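Local coordinates for TCP pilus virulence regulatory protein (Vibrio cholerae, PDB 4MLO) that activates transcription of virulence genes in the cholera bacterium as an AraC-family regulator, binding DNA and holding a fatty acid, palmitoleic acid, that probably modulates this activity, at residues I21-Y26 / F255-N260. Residues are numbered along the deposited sequence; the frame is centred on the assembly and turned at random. Where two conformers were deposited one is given.
Sequences IFNNLY and FKSTMN. With PAM (palmitoleic acid), chain E.
N23 N gives its hydrogen to T258 O at 2.9 Å where the last turn of helix 248-259 runs up against strand 19-26 at its bulge. Two CA-H...O contacts flank this bond, from F22 CA to T258 O and from T258 CA to N23 O. Waters fill in around it: one joins I21 N to M259 O, another takes N23 ND2 and O together with S257 OG, and a third spans N24 O and T258 OG1, a hydroxyl also hydrogen-bonded to V254 O. T258 CG2, anti to the backbone N, comes 3.5 Å from N23 O and also touches L25 CD1. On the buried side M259 meets F22 and L25. Its chi2 (-72°) brings SD to the edge of the F22 ring, 4.0 Å from CD1, in a Met-aromatic contact, and chi3 (-75°) turns CE toward F22 CE1, while L25 CD1 packs on the same sulfur at 3.9 Å. Beyond them runs the lipid: F22 CZ sits 3.8 Å from C15 of palmitoleic acid, L25 CD2 meets C5, and M259 O lies 3.7 Å from C16, with M259 CE near the same atom. K230, Y12 and K31 bind the ligand by hydrogen bonds. The N-terminal cupin-like domain and the AraC-type helix-turn-helix region thus meet at the fatty-acid pocket and share its wall, consistent with a ligand that influences how the two domains are placed.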
loop_
_atom_site.group_PDB
_atom_site.type_symbol
_atom_site.label_atom_id
_atom_site.label_comp_id
_atom_site.label_asym_id
_atom_site.label_seq_id
_atom_site.Cartn_x
_atom_site.Cartn_y
_atom_site.Cartn_z
ATOM N N ILE A 21 -5.572 1.337 13.159
ATOM C CA ILE A 21 -4.568 0.322 13.443
ATOM C C ILE A 21 -4.654 -0.757 12.382
ATOM O O ILE A 21 -5.712 -1.360 12.180
ATOM C CB ILE A 21 -4.758 -0.325 14.827
ATOM C CG1 ILE A 21 -4.773 0.723 15.907
ATOM C CG2 ILE A 21 -3.666 -1.358 15.077
ATOM C CD1 ILE A 21 -5.238 0.141 17.236
ATOM N N PHE A 22 -3.512 -1.026 11.737
ATOM C CA PHE A 22 -3.406 -2.013 10.681
ATOM C C PHE A 22 -2.472 -3.127 11.119
ATOM O O PHE A 22 -1.365 -2.851 11.616
ATOM C CB PHE A 22 -2.891 -1.373 9.407
ATOM C CG PHE A 22 -3.718 -0.231 8.960
ATOM C CD1 PHE A 22 -4.937 -0.451 8.356
ATOM C CD2 PHE A 22 -3.337 1.067 9.252
ATOM C CE1 PHE A 22 -5.731 0.606 7.972
ATOM C CE2 PHE A 22 -4.136 2.124 8.872
ATOM C CZ PHE A 22 -5.326 1.892 8.229
ATOM N N ASN A 23 -2.903 -4.369 10.885
ATOM C CA ASN A 23 -2.162 -5.570 11.249
ATOM C C ASN A 23 -2.104 -6.495 10.050
ATOM O O ASN A 23 -3.132 -7.007 9.619
ATOM C CB ASN A 23 -2.807 -6.305 12.424
ATOM C CG ASN A 23 -2.008 -7.528 12.848
ATOM O OD1 ASN A 23 -0.861 -7.412 13.230
ATOM N ND2 ASN A 23 -2.617 -8.686 12.784
ATOM N N ASN A 24 -0.897 -6.738 9.524
ATOM C CA ASN A 24 -0.741 -7.622 8.385
ATOM C C ASN A 24 -1.555 -7.115 7.196
ATOM O O ASN A 24 -2.166 -7.883 6.454
ATOM C CB ASN A 24 -1.093 -9.060 8.751
ATOM C CG ASN A 24 0.006 -9.717 9.612
ATOM O OD1 ASN A 24 1.123 -9.188 9.718
ATOM N ND2 ASN A 24 -0.333 -10.834 10.239
ATOM N N LEU A 25 -1.436 -5.811 6.955
ATOM C CA LEU A 25 -2.022 -5.158 5.780
ATOM C C LEU A 25 -1.073 -5.340 4.591
ATOM O O LEU A 25 0.022 -4.763 4.582
ATOM C CB LEU A 25 -2.256 -3.672 6.046
ATOM C CG LEU A 25 -2.901 -2.864 4.915
ATOM C CD1 LEU A 25 -4.353 -3.330 4.747
ATOM C CD2 LEU A 25 -2.766 -1.338 5.124
ATOM N N TYR A 26 -1.534 -6.104 3.594
ATOM C CA TYR A 26 -0.813 -6.323 2.336
ATOM C C TYR A 26 -1.011 -5.139 1.404
ATOM O O TYR A 26 -2.145 -4.720 1.125
ATOM C CB TYR A 26 -1.277 -7.623 1.657
ATOM C CG TYR A 26 -0.730 -7.793 0.256
ATOM C CD1 TYR A 26 0.577 -8.195 0.041
ATOM C CD2 TYR A 26 -1.520 -7.528 -0.831
ATOM C CE1 TYR A 26 1.067 -8.314 -1.267
ATOM C CE2 TYR A 26 -1.052 -7.619 -2.081
ATOM C CZ TYR A 26 0.235 -7.991 -2.303
ATOM O OH TYR A 26 0.611 -8.050 -3.638
ATOM N N PHE A 255 -10.921 -9.518 8.413
ATOM C CA PHE A 255 -10.995 -8.094 8.104
ATOM C C PHE A 255 -10.858 -7.279 9.388
ATOM O O PHE A 255 -10.084 -6.314 9.442
ATOM C CB PHE A 255 -12.301 -7.799 7.376
ATOM C CG PHE A 255 -12.355 -6.435 6.739
ATOM C CD1 PHE A 255 -12.661 -5.321 7.495
ATOM C CD2 PHE A 255 -12.041 -6.248 5.420
ATOM C CE1 PHE A 255 -12.696 -4.076 6.931
ATOM C CE2 PHE A 255 -12.064 -4.980 4.844
ATOM C CZ PHE A 255 -12.385 -3.889 5.623
ATOM N N LYS A 256 -11.577 -7.702 10.431
ATOM C CA LYS A 256 -11.502 -7.042 11.735
ATOM C C LYS A 256 -10.090 -7.074 12.311
ATOM O O LYS A 256 -9.628 -6.085 12.876
ATOM C CB LYS A 256 -12.492 -7.711 12.700
ATOM C CG LYS A 256 -13.916 -7.350 12.443
ATOM C CD LYS A 256 -14.865 -8.303 13.190
ATOM C CE LYS A 256 -16.302 -7.945 12.921
ATOM N NZ LYS A 256 -17.225 -8.759 13.769
ATOM N N SER A 257 -9.394 -8.210 12.206
ATOM C CA SER A 257 -8.017 -8.326 12.693
ATOM C C SER A 257 -7.075 -7.395 11.931
ATOM O O SER A 257 -6.159 -6.801 12.503
ATOM C CB SER A 257 -7.568 -9.783 12.556
ATOM O OG SER A 257 -6.188 -9.984 12.853
ATOM N N THR A 258 -7.298 -7.259 10.607
ATOM C CA THR A 258 -6.402 -6.512 9.734
ATOM C C THR A 258 -6.629 -5.002 9.815
ATOM O O THR A 258 -5.655 -4.223 9.886
ATOM C CB THR A 258 -6.583 -7.020 8.294
ATOM O OG1 THR A 258 -6.349 -8.441 8.253
ATOM C CG2 THR A 258 -5.643 -6.306 7.325
ATOM N N MET A 259 -7.895 -4.581 9.799
ATOM C CA MET A 259 -8.280 -3.186 9.713
ATOM C C MET A 259 -8.777 -2.603 11.035
ATOM O O MET A 259 -8.979 -1.386 11.118
ATOM C CB MET A 259 -9.363 -3.037 8.659
ATOM C CG MET A 259 -8.964 -3.562 7.281
ATOM S SD MET A 259 -7.750 -2.497 6.476
ATOM C CE MET A 259 -8.680 -1.111 5.959
ATOM N N ASN A 260 -8.983 -3.443 12.050
ATOM C CA ASN A 260 -9.525 -3.057 13.359
ATOM C C ASN A 260 -10.921 -2.432 13.277
ATOM O O ASN A 260 -11.330 -1.702 14.196
ATOM C CB ASN A 260 -8.563 -2.111 14.057
ATOM C CG ASN A 260 -8.660 -2.173 15.554
ATOM O OD1 ASN A 260 -8.610 -3.259 16.188
ATOM N ND2 ASN A 260 -8.755 -0.986 16.154
HETATM C C1 PAM E . -6.730 1.795 1.186
HETATM O O1 PAM E . -7.257 2.878 0.812
HETATM O O2 PAM E . -6.077 1.078 0.392
HETATM C C2 PAM E . -6.894 1.319 2.603
HETATM C C3 PAM E . -5.541 1.126 3.305
HETATM C C4 PAM E . -4.786 2.452 3.339
HETATM C C5 PAM E . -3.461 2.356 4.088
HETATM C C6 PAM E . -2.664 3.654 3.965
HETATM C C7 PAM E . -3.376 4.854 4.589
HETATM C C8 PAM E . -3.436 4.729 6.101
HETATM C C9 PAM E . -4.207 5.875 6.749
HETATM C C10 PAM E . -5.541 5.980 6.729
HETATM C C11 PAM E . -6.431 4.978 6.013
HETATM C C12 PAM E . -7.796 4.801 6.678
HETATM C C13 PAM E . -8.439 3.536 6.103
HETATM C C14 PAM E . -9.559 2.946 6.937
HETATM C C15 PAM E . -9.106 2.594 8.348
HETATM C C16 PAM E . -9.953 1.506 8.958
HETATM O O HOH W 1 -5.520 -3.969 13.278
HETATM O O HOH W 2 -8.357 1.128 12.393
HETATM O O HOH W 3 -4.660 -9.601 10.750
HETATM O O HOH W 4 -4.310 -9.657 6.785
#